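Local coordinates for protein lipoteichoic acid primase (Listeria monocytogenes, PDB 4UOP) that belongs to the sulfatase-like alpha/beta enzymes and carries a magnesium ion in its extracellular catalytic domain, at residues F153-A158 and K179-E184; D185-S190 and V254-K259; E393-G398 and S412-R417. All coordinates share one frame; numbering follows the deposited sequence.

Contact 1 (F153-A158 and K179-E184); sequences FHTNDA and KFFGDE
Thr155 and Phe181 mark the closest approach of the two backbones, their CA atoms 6.0 Å apart. The first lies in the loop just past strand 149-153. The second closes the short helix 178-181, which ends as Gly182 turns to positive phi. No hydrogen bond joins 153-158 to 179-184; the Phe181 ring makes every close contact between them. With CG anti to its carbonyl carbon (chi1 -64°), Phe181 sends the ring across to the loop, where Thr155 CG2 sits over one face, 3.8 Å from the ring centroid, in a CH-pi contact. Phe180 CD2 lies over the centre of the opposite face, so a methyl and an edge atom of a second phenyl hold the ring from opposite faces. Its far end runs toward the strand: CE2 comes within 3.4 Å of His154 O, and CZ reaches the edge of the Phe153 ring, 4.1 Å from CD2. The Thr155 hydroxyl plays no part here, since OG1 is hydrogen-bonded to Pro191 O. Tyr176 stacks on Phe153 and meets Phe180 edge-to-face, which extends the aromatic cluster. The loop follows a parallel strand of the central sheet at its C-terminal end, the end where sulfatase-type alpha/beta folds hold their metal; accordingly, the His154 side chain lies about 8 Å from the magnesium ion.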
ATOM      1  N   PHE B 153     -19.694  -0.817 -16.802  1.00 17.24           N
ATOM      2  CA  PHE B 153     -20.532  -1.942 -16.391  1.00 17.70           C
ATOM      3  C   PHE B 153     -19.722  -2.882 -15.512  1.00 18.51           C
ATOM      4  O   PHE B 153     -18.640  -3.314 -15.889  1.00 16.68           O
ATOM      5  CB  PHE B 153     -20.985  -2.755 -17.612  1.00 18.15           C
ATOM      6  CG  PHE B 153     -21.832  -1.990 -18.607  1.00 18.53           C
ATOM      7  CD1 PHE B 153     -21.240  -1.132 -19.542  1.00 18.42           C
ATOM      8  CD2 PHE B 153     -23.199  -2.144 -18.636  1.00 19.54           C
ATOM      9  CE1 PHE B 153     -22.007  -0.464 -20.478  1.00 19.01           C
ATOM     10  CE2 PHE B 153     -23.975  -1.451 -19.562  1.00 20.17           C
ATOM     11  CZ  PHE B 153     -23.377  -0.613 -20.482  1.00 19.63           C
ATOM     12  N   HIS B 154     -20.270  -3.228 -14.348  1.00 20.27           N
ATOM     13  CA  HIS B 154     -19.645  -4.203 -13.458  1.00 21.81           C
ATOM     14  C   HIS B 154     -20.731  -4.748 -12.550  1.00 21.37           C
ATOM     15  O   HIS B 154     -21.566  -3.972 -12.095  1.00 19.90           O
ATOM     16  CB  HIS B 154     -18.545  -3.536 -12.645  1.00 23.62           C
ATOM     17  CG  HIS B 154     -17.822  -4.465 -11.717  1.00 26.63           C
ATOM     18  ND1 HIS B 154     -17.079  -5.541 -12.161  1.00 28.05           N
ATOM     19  CD2 HIS B 154     -17.722  -4.470 -10.369  1.00 28.77           C
ATOM     20  CE1 HIS B 154     -16.542  -6.159 -11.126  1.00 29.47           C
ATOM     21  NE2 HIS B 154     -16.923  -5.534 -10.025  1.00 30.56           N
ATOM     22  N   THR B 155     -20.739  -6.060 -12.301  1.00 23.69           N
ATOM     23  CA  THR B 155     -21.894  -6.689 -11.644  1.00 25.28           C
ATOM     24  C   THR B 155     -21.887  -6.604 -10.117  1.00 27.38           C
ATOM     25  O   THR B 155     -22.893  -6.955  -9.493  1.00 26.45           O
ATOM     26  CB  THR B 155     -22.096  -8.163 -12.061  1.00 26.15           C
ATOM     27  OG1 THR B 155     -21.015  -8.963 -11.570  1.00 27.53           O
ATOM     28  CG2 THR B 155     -22.201  -8.302 -13.583  1.00 26.09           C
ATOM     29  N   ASN B 156     -20.801  -6.126  -9.520  1.00 27.96           N
ATOM     30  CA  ASN B 156     -20.777  -5.888  -8.077  1.00 32.91           C
ATOM     31  C   ASN B 156     -21.265  -4.479  -7.696  1.00 32.14           C
ATOM     32  O   ASN B 156     -21.489  -3.625  -8.561  1.00 28.77           O
ATOM     33  CB  ASN B 156     -19.367  -6.105  -7.530  1.00 35.87           C
ATOM     34  CG  ASN B 156     -19.360  -6.723  -6.146  1.00 40.34           C
ATOM     35  OD1 ASN B 156     -20.376  -6.743  -5.438  1.00 43.52           O
ATOM     36  ND2 ASN B 156     -18.197  -7.227  -5.743  1.00 43.85           N
ATOM     37  N   ASP B 157     -21.428  -4.245  -6.398  1.00 32.06           N
ATOM     38  CA  ASP B 157     -21.926  -2.961  -5.901  1.00 35.06           C
ATOM     39  C   ASP B 157     -20.888  -1.850  -6.071  1.00 33.51           C
ATOM     40  O   ASP B 157     -19.725  -2.033  -5.758  1.00 32.71           O
ATOM     41  CB  ASP B 157     -22.331  -3.077  -4.426  1.00 37.25           C
ATOM     42  CG  ASP B 157     -23.530  -4.007  -4.217  1.00 41.70           C
ATOM     43  OD1 ASP B 157     -24.672  -3.612  -4.557  1.00 45.52           O
ATOM     44  OD2 ASP B 157     -23.345  -5.133  -3.704  1.00 43.33           O
ATOM     45  N   ALA B 158     -21.327  -0.697  -6.559  1.00 33.55           N
ATOM     46  CA  ALA B 158     -20.423   0.402  -6.898  1.00 32.82           C
ATOM     47  C   ALA B 158     -19.852   1.127  -5.676  1.00 31.83           C
ATOM     48  O   ALA B 158     -18.942   1.945  -5.825  1.00 30.93           O
ATOM     49  CB  ALA B 158     -21.118   1.401  -7.808  1.00 34.11           C
ATOM     50  N   LYS B 179     -27.181  -3.285  -8.771  1.00 31.55           N
ATOM     51  CA  LYS B 179     -28.619  -2.916  -8.855  1.00 34.31           C
ATOM     52  C   LYS B 179     -29.219  -3.164 -10.231  1.00 32.97           C
ATOM     53  O   LYS B 179     -30.375  -3.587 -10.357  1.00 33.58           O
ATOM     54  CB  LYS B 179     -28.832  -1.441  -8.501  1.00 38.33           C
ATOM     55  CG  LYS B 179     -28.579  -1.092  -7.045  1.00 42.64           C
ATOM     56  CD  LYS B 179     -29.196   0.251  -6.673  1.00 45.63           C
ATOM     57  CE  LYS B 179     -28.702   1.396  -7.551  1.00 47.85           C
ATOM     58  NZ  LYS B 179     -27.213   1.501  -7.598  1.00 50.04           N
ATOM     59  N   PHE B 180     -28.430  -2.896 -11.267  1.00 29.39           N
ATOM     60  CA  PHE B 180     -28.860  -3.124 -12.635  1.00 27.39           C
ATOM     61  C   PHE B 180     -28.868  -4.601 -13.013  1.00 27.43           C
ATOM     62  O   PHE B 180     -29.749  -5.047 -13.746  1.00 28.59           O
ATOM     63  CB  PHE B 180     -27.962  -2.344 -13.612  1.00 26.17           C
ATOM     64  CG  PHE B 180     -28.218  -2.666 -15.050  1.00 25.55           C
ATOM     65  CD1 PHE B 180     -29.334  -2.157 -15.699  1.00 26.16           C
ATOM     66  CD2 PHE B 180     -27.353  -3.492 -15.752  1.00 27.25           C
ATOM     67  CE1 PHE B 180     -29.568  -2.453 -17.025  1.00 25.98           C
ATOM     68  CE2 PHE B 180     -27.590  -3.807 -17.072  1.00 27.02           C
ATOM     69  CZ  PHE B 180     -28.697  -3.283 -17.712  1.00 26.92           C
ATOM     70  N   PHE B 181     -27.849  -5.346 -12.595  1.00 27.16           N
ATOM     71  CA  PHE B 181     -27.725  -6.756 -13.013  1.00 28.19           C
ATOM     72  C   PHE B 181     -28.602  -7.792 -12.291  1.00 32.68           C
ATOM     73  O   PHE B 181     -28.783  -8.881 -12.819  1.00 33.20           O
ATOM     74  CB  PHE B 181     -26.255  -7.182 -13.012  1.00 26.68           C
ATOM     75  CG  PHE B 181     -25.414  -6.441 -14.004  1.00 24.13           C
ATOM     76  CD1 PHE B 181     -25.401  -6.824 -15.335  1.00 23.60           C
ATOM     77  CD2 PHE B 181     -24.642  -5.353 -13.612  1.00 24.06           C
ATOM     78  CE1 PHE B 181     -24.633  -6.139 -16.257  1.00 24.04           C
ATOM     79  CE2 PHE B 181     -23.867  -4.665 -14.534  1.00 23.08           C
ATOM     80  CZ  PHE B 181     -23.867  -5.053 -15.854  1.00 23.60           C
ATOM     81  N   GLY B 182     -29.216  -7.454 -11.162  1.00 38.55           N
ATOM     82  CA  GLY B 182     -30.037  -8.435 -10.423  1.00 41.47           C
ATOM     83  C   GLY B 182     -29.156  -9.408  -9.661  1.00 44.90           C
ATOM     84  O   GLY B 182     -27.997  -9.117  -9.412  1.00 44.66           O
ATOM     85  N   ASP B 183     -29.712 -10.553  -9.266  1.00 50.42           N
ATOM     86  CA  ASP B 183     -28.977 -11.557  -8.489  1.00 52.17           C
ATOM     87  C   ASP B 183     -29.115 -12.966  -9.070  1.00 50.36           C
ATOM     88  O   ASP B 183     -28.918 -13.957  -8.370  1.00 50.76           O
ATOM     89  CB  ASP B 183     -29.452 -11.519  -7.033  1.00 56.48           C
ATOM     90  CG  ASP B 183     -28.941 -10.296  -6.288  1.00 61.45           C
ATOM     91  OD1 ASP B 183     -27.701 -10.157  -6.158  1.00 64.73           O
ATOM     92  OD2 ASP B 183     -29.777  -9.480  -5.838  1.00 63.54           O
ATOM     93  N   GLU B 184     -29.427 -13.047 -10.358  1.00 49.94           N
ATOM     94  CA  GLU B 184     -29.424 -14.322 -11.071  1.00 49.76           C
ATOM     95  C   GLU B 184     -27.982 -14.742 -11.379  1.00 46.88           C
ATOM     96  O   GLU B 184     -27.105 -13.884 -11.582  1.00 44.52           O
ATOM     97  CB  GLU B 184     -30.224 -14.219 -12.379  1.00 51.89           C
ATOM     98  CG  GLU B 184     -29.558 -13.372 -13.475  1.00 53.97           C
ATOM     99  CD  GLU B 184     -30.268 -13.446 -14.818  1.00 55.54           C
ATOM    100  OE1 GLU B 184     -31.048 -14.405 -15.046  1.00 60.16           O
ATOM    101  OE2 GLU B 184     -30.044 -12.541 -15.647  1.00 47.80           O
TER

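Contact 2 (D185-S190 and V254-K259); sequences DVIGFS and VHYADK
The Tyr256 ring receives Ile187 CD1 obliquely at its phenolic end, and beside that end the Asp185 carboxylate is linked to the hydroxyl through a water. Ile187 CD1 is 3.6 Å from Tyr256 CZ and spreads its contact over CE2 and OH as well, so the methyl abuts the C-O end of the ring. Ser192 also touches both Ile187 and Tyr256. The motif is a beta-hairpin: strands 186-187 and 190-191 are joined by a type II' turn from Ile187 to Ser190, with Gly188 at the turn position of positive phi. Ile187 N donates to Ser190 O at 3.0 Å, pairing the two strands. This small hairpin sits over helix 246-271, well separated in sequence. The backbones stay far apart, Ile187 CA lying 10.7 Å from Tyr256 CA, and two long side chains coming from opposite directions bridge the gap. Tyr256 swings its ring out from the helix with CG opposite the backbone N (chi1 170°), while Ile187 is fully extended at chi2 (180°), which carries CD1 out toward the phenol. At the tip of the hairpin, Phe189 packs on Ser240 of the second subunit. Asp185 OD2 accepts from Ser192 OG, and the Tyr256 hydroxyl also takes a weak bond from Glu194 N at the start of helix 193-209. The bridging water completes the polar side of the contact: it accepts from Tyr256 OH at 2.5 Å and donates to Asp185 OD2 at 2.7 Å.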
ATOM      1  N   ASP B 185     -27.753 -16.058 -11.386  1.00 40.76           N
ATOM      2  CA  ASP B 185     -26.507 -16.670 -11.859  1.00 39.04           C
ATOM      3  C   ASP B 185     -25.264 -16.029 -11.247  1.00 36.66           C
ATOM      4  O   ASP B 185     -24.345 -15.592 -11.954  1.00 34.82           O
ATOM      5  CB  ASP B 185     -26.452 -16.624 -13.395  1.00 39.74           C
ATOM      6  CG  ASP B 185     -25.385 -17.554 -13.990  1.00 41.54           C
ATOM      7  OD1 ASP B 185     -25.067 -18.607 -13.394  1.00 43.38           O
ATOM      8  OD2 ASP B 185     -24.869 -17.232 -15.075  1.00 40.06           O
ATOM      9  N   VAL B 186     -25.251 -15.983  -9.922  1.00 33.37           N
ATOM     10  CA  VAL B 186     -24.114 -15.485  -9.173  1.00 36.22           C
ATOM     11  C   VAL B 186     -22.959 -16.493  -9.249  1.00 37.90           C
ATOM     12  O   VAL B 186     -23.153 -17.704  -9.090  1.00 37.33           O
ATOM     13  CB  VAL B 186     -24.491 -15.196  -7.701  1.00 36.24           C
ATOM     14  CG1 VAL B 186     -23.257 -14.881  -6.871  1.00 35.50           C
ATOM     15  CG2 VAL B 186     -25.494 -14.051  -7.630  1.00 35.91           C
ATOM     16  N   ILE B 187     -21.768 -15.979  -9.530  1.00 37.62           N
ATOM     17  CA  ILE B 187     -20.532 -16.762  -9.483  1.00 39.30           C
ATOM     18  C   ILE B 187     -19.588 -15.955  -8.606  1.00 41.21           C
ATOM     19  O   ILE B 187     -19.319 -14.780  -8.884  1.00 38.59           O
ATOM     20  CB  ILE B 187     -19.930 -16.989 -10.884  1.00 39.53           C
ATOM     21  CG1 ILE B 187     -20.834 -17.928 -11.681  1.00 38.45           C
ATOM     22  CG2 ILE B 187     -18.513 -17.553 -10.789  1.00 39.85           C
ATOM     23  CD1 ILE B 187     -20.346 -18.241 -13.083  1.00 37.95           C
ATOM     24  N   GLY B 188     -19.106 -16.575  -7.533  1.00 41.80           N
ATOM     25  CA  GLY B 188     -18.399 -15.835  -6.501  1.00 43.88           C
ATOM     26  C   GLY B 188     -19.384 -14.972  -5.730  1.00 45.85           C
ATOM     27  O   GLY B 188     -20.319 -15.495  -5.124  1.00 51.07           O
ATOM     28  N   PHE B 189     -19.201 -13.655  -5.771  1.00 43.85           N
ATOM     29  CA  PHE B 189     -20.031 -12.744  -4.974  1.00 44.85           C
ATOM     30  C   PHE B 189     -20.960 -11.851  -5.795  1.00 39.02           C
ATOM     31  O   PHE B 189     -21.626 -10.989  -5.227  1.00 38.87           O
ATOM     32  CB  PHE B 189     -19.156 -11.852  -4.083  1.00 48.15           C
ATOM     33  CG  PHE B 189     -18.633 -12.528  -2.853  1.00 52.57           C
ATOM     34  CD1 PHE B 189     -19.453 -12.717  -1.738  1.00 55.45           C
ATOM     35  CD2 PHE B 189     -17.311 -12.937  -2.786  1.00 54.45           C
ATOM     36  CE1 PHE B 189     -18.967 -13.324  -0.594  1.00 55.80           C
ATOM     37  CE2 PHE B 189     -16.824 -13.543  -1.644  1.00 57.03           C
ATOM     38  CZ  PHE B 189     -17.651 -13.737  -0.548  1.00 55.79           C
ATOM     39  N   SER B 190     -21.017 -12.042  -7.110  1.00 33.73           N
ATOM     40  CA  SER B 190     -21.891 -11.207  -7.930  1.00 31.69           C
ATOM     41  C   SER B 190     -22.267 -11.916  -9.240  1.00 29.02           C
ATOM     42  O   SER B 190     -21.719 -12.980  -9.558  1.00 30.95           O
ATOM     43  CB  SER B 190     -21.246  -9.822  -8.150  1.00 32.45           C
ATOM     44  OG  SER B 190     -20.112  -9.902  -8.973  1.00 31.88           O
ATOM     45  N   VAL B 254     -10.732 -18.944 -15.644  1.00 18.11           N
ATOM     46  CA  VAL B 254     -10.256 -18.220 -16.829  1.00 19.26           C
ATOM     47  C   VAL B 254     -10.915 -18.786 -18.094  1.00 18.78           C
ATOM     48  O   VAL B 254     -11.314 -18.036 -18.975  1.00 18.20           O
ATOM     49  CB  VAL B 254      -8.725 -18.265 -16.915  1.00 20.33           C
ATOM     50  CG1 VAL B 254      -8.237 -17.860 -18.294  1.00 22.72           C
ATOM     51  CG2 VAL B 254      -8.130 -17.372 -15.830  1.00 21.22           C
ATOM     52  N   HIS B 255     -11.070 -20.113 -18.157  1.00 18.59           N
ATOM     53  CA  HIS B 255     -11.708 -20.736 -19.290  1.00 19.56           C
ATOM     54  C   HIS B 255     -13.166 -20.305 -19.395  1.00 18.55           C
ATOM     55  O   HIS B 255     -13.648 -20.027 -20.476  1.00 19.93           O
ATOM     56  CB  HIS B 255     -11.611 -22.263 -19.206  1.00 20.72           C
ATOM     57  CG  HIS B 255     -12.267 -22.962 -20.350  1.00 22.98           C
ATOM     58  ND1 HIS B 255     -11.697 -23.031 -21.601  1.00 24.15           N
ATOM     59  CD2 HIS B 255     -13.459 -23.593 -20.443  1.00 24.42           C
ATOM     60  CE1 HIS B 255     -12.500 -23.707 -22.406  1.00 25.55           C
ATOM     61  NE2 HIS B 255     -13.577 -24.052 -21.729  1.00 26.08           N
ATOM     62  N   TYR B 256     -13.870 -20.271 -18.265  1.00 18.52           N
ATOM     63  CA  TYR B 256     -15.237 -19.791 -18.239  1.00 18.47           C
ATOM     64  C   TYR B 256     -15.306 -18.328 -18.724  1.00 18.29           C
ATOM     65  O   TYR B 256     -16.122 -17.976 -19.579  1.00 18.48           O
ATOM     66  CB  TYR B 256     -15.833 -19.917 -16.840  1.00 19.31           C
ATOM     67  CG  TYR B 256     -17.149 -19.215 -16.726  1.00 20.43           C
ATOM     68  CD1 TYR B 256     -18.328 -19.817 -17.180  1.00 20.79           C
ATOM     69  CD2 TYR B 256     -17.226 -17.900 -16.228  1.00 21.24           C
ATOM     70  CE1 TYR B 256     -19.535 -19.143 -17.110  1.00 21.20           C
ATOM     71  CE2 TYR B 256     -18.426 -17.233 -16.154  1.00 21.42           C
ATOM     72  CZ  TYR B 256     -19.579 -17.857 -16.595  1.00 21.18           C
ATOM     73  OH  TYR B 256     -20.770 -17.164 -16.536  1.00 22.38           O
ATOM     74  N   ALA B 257     -14.452 -17.491 -18.165  1.00 17.55           N
ATOM     75  CA  ALA B 257     -14.444 -16.073 -18.515  1.00 16.94           C
ATOM     76  C   ALA B 257     -14.145 -15.873 -20.013  1.00 16.65           C
ATOM     77  O   ALA B 257     -14.796 -15.066 -20.676  1.00 17.38           O
ATOM     78  CB  ALA B 257     -13.445 -15.329 -17.649  1.00 16.68           C
ATOM     79  N   ASP B 258     -13.179 -16.613 -20.533  1.00 17.44           N
ATOM     80  CA  ASP B 258     -12.828 -16.570 -21.954  1.00 18.70           C
ATOM     81  C   ASP B 258     -13.986 -17.069 -22.838  1.00 19.35           C
ATOM     82  O   ASP B 258     -14.278 -16.492 -23.894  1.00 18.28           O
ATOM     83  CB  ASP B 258     -11.547 -17.359 -22.198  1.00 20.13           C
ATOM     84  CG  ASP B 258     -11.195 -17.493 -23.665  1.00 22.82           C
ATOM     85  OD1 ASP B 258     -11.766 -18.377 -24.369  1.00 23.31           O
ATOM     86  OD2 ASP B 258     -10.305 -16.726 -24.123  1.00 24.29           O
ATOM     87  N   LYS B 259     -14.666 -18.128 -22.400  1.00 19.22           N
ATOM     88  CA  LYS B 259     -15.848 -18.605 -23.125  1.00 19.72           C
ATOM     89  C   LYS B 259     -16.933 -17.528 -23.241  1.00 18.21           C
ATOM     90  O   LYS B 259     -17.490 -17.309 -24.317  1.00 18.49           O
ATOM     91  CB  LYS B 259     -16.429 -19.833 -22.437  1.00 20.95           C
ATOM     92  CG  LYS B 259     -17.646 -20.419 -23.131  1.00 23.88           C
ATOM     93  CD  LYS B 259     -17.959 -21.771 -22.515  1.00 26.90           C
ATOM     94  CE  LYS B 259     -19.190 -22.422 -23.123  1.00 30.81           C
ATOM     95  NZ  LYS B 259     -20.359 -22.195 -22.240  1.00 33.38           N
TER
HETATM   96  O   HOH W   1     -22.962 -18.465 -16.600  1.00 30.04           O

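Contact 3 (E393-G398 and S412-R417); sequences ESFETG and SDVKKR
Lys415 lays its aliphatic chain on the Phe395 ring. CD sits over the centre of one face, 3.6 Å from the ring centroid and 10° off the normal, a close CH-pi contact. The chain bends at chi2 (54°), which folds CD back over the ring; CB also touches the ring's outer end, near CZ and CE2. That end of the ring points at the helix backbone, with Phe395 CZ only 3.5 Å from Lys415 CA. Val414 closes in from its neighbouring position on the helix, CG1 lying 4.0 Å from Phe395 CE1. Further out, Tyr389 and Phe418 meet the Phe395 ring with planes inclined at about 40°, and Leu410 touches it as well. The ring is delivered by a type I turn from Phe395 to Gly398, in which Phe395 O accepts from Gly398 N at 3.0 Å and is also hydrogen-bonded to Tyr389 OH. Inside this loop Ser394 OG and Thr397 OG1 share a hydrogen bond of 3.0 Å. On the helix side, Tyr382 OH is hydrogen-bonded to Val414 O. The turn joins strands 387-390 and 399-402 of the antiparallel sheet, so the contact packs a hairpin loop against the first turn of the C-terminal helix 412-433. The ammonium of Lys415 does not rest on the ring: NZ is 5.8 Å from the Phe395 centroid, at most a weak cation-pi attraction, and makes a salt bridge with Asp419 instead. The chemistry is therefore divided along one side chain, the methylenes packing on the aromatic face and the charge being paired within the helix.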
ATOM      1  N   GLU B 393      19.496   0.037  -2.666  1.00 38.25           N
ATOM      2  CA  GLU B 393      19.745   1.184  -1.780  1.00 41.02           C
ATOM      3  C   GLU B 393      19.951   2.448  -2.599  1.00 37.67           C
ATOM      4  O   GLU B 393      19.700   3.550  -2.129  1.00 36.93           O
ATOM      5  CB  GLU B 393      20.990   0.959  -0.906  1.00 45.14           C
ATOM      6  CG  GLU B 393      21.021  -0.360  -0.148  1.00 49.47           C
ATOM      7  CD  GLU B 393      21.866  -1.429  -0.823  1.00 54.99           C
ATOM      8  OE1 GLU B 393      23.001  -1.118  -1.254  1.00 58.74           O
ATOM      9  OE2 GLU B 393      21.404  -2.589  -0.908  1.00 59.69           O
ATOM     10  N   SER B 394      20.428   2.266  -3.824  1.00 36.13           N
ATOM     11  CA  SER B 394      20.724   3.354  -4.731  1.00 33.58           C
ATOM     12  C   SER B 394      20.600   2.822  -6.147  1.00 31.59           C
ATOM     13  O   SER B 394      20.373   1.629  -6.354  1.00 29.15           O
ATOM     14  CB  SER B 394      22.158   3.844  -4.512  1.00 34.16           C
ATOM     15  OG  SER B 394      23.102   2.856  -4.907  1.00 34.20           O
ATOM     16  N   PHE B 395      20.760   3.702  -7.123  1.00 29.85           N
ATOM     17  CA  PHE B 395      20.771   3.273  -8.505  1.00 29.98           C
ATOM     18  C   PHE B 395      21.891   2.272  -8.753  1.00 30.78           C
ATOM     19  O   PHE B 395      21.676   1.217  -9.358  1.00 29.10           O
ATOM     20  CB  PHE B 395      20.960   4.450  -9.456  1.00 29.51           C
ATOM     21  CG  PHE B 395      21.204   4.022 -10.869  1.00 28.80           C
ATOM     22  CD1 PHE B 395      20.165   3.503 -11.626  1.00 28.88           C
ATOM     23  CD2 PHE B 395      22.478   4.071 -11.424  1.00 28.92           C
ATOM     24  CE1 PHE B 395      20.377   3.082 -12.924  1.00 28.66           C
ATOM     25  CE2 PHE B 395      22.699   3.642 -12.723  1.00 30.29           C
ATOM     26  CZ  PHE B 395      21.647   3.144 -13.476  1.00 29.51           C
ATOM     27  N   GLU B 396      23.080   2.594  -8.248  1.00 30.92           N
ATOM     28  CA  GLU B 396      24.299   1.850  -8.568  1.00 33.02           C
ATOM     29  C   GLU B 396      24.298   0.437  -7.996  1.00 30.95           C
ATOM     30  O   GLU B 396      24.966  -0.446  -8.524  1.00 33.02           O
ATOM     31  CB  GLU B 396      25.540   2.617  -8.079  1.00 34.86           C
ATOM     32  CG  GLU B 396      25.761   3.961  -8.766  1.00 38.85           C
ATOM     33  CD  GLU B 396      24.818   5.073  -8.304  1.00 42.03           C
ATOM     34  OE1 GLU B 396      24.051   4.885  -7.329  1.00 41.46           O
ATOM     35  OE2 GLU B 396      24.833   6.155  -8.933  1.00 49.39           O
ATOM     36  N   THR B 397      23.550   0.223  -6.917  1.00 31.06           N
ATOM     37  CA  THR B 397      23.445  -1.094  -6.280  1.00 31.59           C
ATOM     38  C   THR B 397      22.242  -1.894  -6.784  1.00 29.53           C
ATOM     39  O   THR B 397      21.974  -3.001  -6.299  1.00 29.44           O
ATOM     40  CB  THR B 397      23.332  -0.956  -4.754  1.00 33.66           C
ATOM     41  OG1 THR B 397      22.309  -0.009  -4.436  1.00 34.16           O
ATOM     42  CG2 THR B 397      24.670  -0.494  -4.160  1.00 35.54           C
ATOM     43  N   GLY B 398      21.514  -1.335  -7.743  1.00 27.23           N
ATOM     44  CA  GLY B 398      20.400  -2.043  -8.372  1.00 26.42           C
ATOM     45  C   GLY B 398      20.884  -2.997  -9.447  1.00 25.19           C
ATOM     46  O   GLY B 398      22.083  -3.272  -9.553  1.00 24.59           O
ATOM     47  N   SER B 412      24.438   4.606 -19.123  1.00 35.77           N
ATOM     48  CA  SER B 412      23.827   5.930 -19.075  1.00 36.60           C
ATOM     49  C   SER B 412      22.340   5.924 -19.407  1.00 35.92           C
ATOM     50  O   SER B 412      21.557   6.604 -18.751  1.00 32.79           O
ATOM     51  CB  SER B 412      24.569   6.876 -20.037  1.00 38.74           C
ATOM     52  OG  SER B 412      23.867   8.096 -20.189  1.00 43.22           O
ATOM     53  N   ASP B 413      21.955   5.171 -20.431  1.00 36.17           N
ATOM     54  CA  ASP B 413      20.543   5.040 -20.795  1.00 36.26           C
ATOM     55  C   ASP B 413      19.722   4.344 -19.706  1.00 32.13           C
ATOM     56  O   ASP B 413      18.561   4.674 -19.507  1.00 28.65           O
ATOM     57  CB  ASP B 413      20.383   4.301 -22.134  1.00 41.62           C
ATOM     58  CG  ASP B 413      20.508   5.232 -23.348  1.00 47.29           C
ATOM     59  OD1 ASP B 413      20.651   6.463 -23.172  1.00 50.96           O
ATOM     60  OD2 ASP B 413      20.452   4.729 -24.491  1.00 53.08           O
ATOM     61  N   VAL B 414      20.327   3.394 -19.002  1.00 29.61           N
ATOM     62  CA  VAL B 414      19.636   2.710 -17.900  1.00 29.44           C
ATOM     63  C   VAL B 414      19.391   3.715 -16.779  1.00 28.90           C
ATOM     64  O   VAL B 414      18.333   3.723 -16.153  1.00 27.78           O
ATOM     65  CB  VAL B 414      20.432   1.491 -17.387  1.00 28.37           C
ATOM     66  CG1 VAL B 414      19.754   0.850 -16.182  1.00 27.63           C
ATOM     67  CG2 VAL B 414      20.603   0.464 -18.497  1.00 29.89           C
ATOM     68  N   LYS B 415      20.383   4.573 -16.550  1.00 29.35           N
ATOM     69  CA  LYS B 415      20.296   5.618 -15.543  1.00 30.73           C
ATOM     70  C   LYS B 415      19.255   6.673 -15.904  1.00 29.53           C
ATOM     71  O   LYS B 415      18.496   7.127 -15.045  1.00 26.25           O
ATOM     72  CB  LYS B 415      21.679   6.268 -15.366  1.00 33.10           C
ATOM     73  CG  LYS B 415      21.746   7.430 -14.394  1.00 36.88           C
ATOM     74  CD  LYS B 415      21.201   7.072 -13.023  1.00 39.61           C
ATOM     75  CE  LYS B 415      21.870   7.890 -11.921  1.00 42.08           C
ATOM     76  NZ  LYS B 415      21.828   9.354 -12.187  1.00 42.83           N
ATOM     77  N   LYS B 416      19.225   7.077 -17.164  1.00 29.88           N
ATOM     78  CA  LYS B 416      18.257   8.077 -17.610  1.00 30.76           C
ATOM     79  C   LYS B 416      16.808   7.615 -17.405  1.00 28.98           C
ATOM     80  O   LYS B 416      15.969   8.401 -16.978  1.00 25.67           O
ATOM     81  CB  LYS B 416      18.491   8.456 -19.068  1.00 34.11           C
ATOM     82  CG  LYS B 416      19.595   9.483 -19.225  1.00 38.81           C
ATOM     83  CD  LYS B 416      20.047   9.623 -20.668  1.00 42.58           C
ATOM     84  CE  LYS B 416      21.309  10.469 -20.760  1.00 45.67           C
ATOM     85  NZ  LYS B 416      21.767  10.593 -22.172  1.00 48.58           N
ATOM     86  N   ARG B 417      16.525   6.347 -17.695  1.00 27.19           N
ATOM     87  CA  ARG B 417      15.171   5.825 -17.506  1.00 26.49           C
ATOM     88  C   ARG B 417      14.806   5.684 -16.035  1.00 24.82           C
ATOM     89  O   ARG B 417      13.646   5.860 -15.679  1.00 23.08           O
ATOM     90  CB  ARG B 417      14.985   4.491 -18.229  1.00 27.79           C
ATOM     91  CG  ARG B 417      14.911   4.638 -19.734  1.00 30.08           C
ATOM     92  CD  ARG B 417      14.520   3.333 -20.400  1.00 33.08           C
ATOM     93  NE  ARG B 417      14.688   3.405 -21.846  1.00 36.00           N
ATOM     94  CZ  ARG B 417      15.732   2.937 -22.532  1.00 38.83           C
ATOM     95  NH1 ARG B 417      16.748   2.314 -21.933  1.00 39.67           N
ATOM     96  NH2 ARG B 417      15.755   3.089 -23.852  1.00 40.73           N
TER

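Contacts 1 and 2 belong to one region, their centres 13 Å apart, and follow each other directly in the chain: helix 178-181 runs on into the hairpin of contact 2. They meet through Thr155 OG1 and Ser190 OG, 2.9 Å apart in a probable hydrogen bond. Contact 3 lies on the opposite side of the chain's centre, about 46 Å from contact 1 and 43 Å from contact 2 between centres, in a different sheet and helix. All three rest on an aromatic ring and are buried at their centre. Contact 1, apolar, has only buried touching residues; contacts 2 and 3 each include a partly exposed one, Asp185 on a water-linked polar side and Lys415 over its ring.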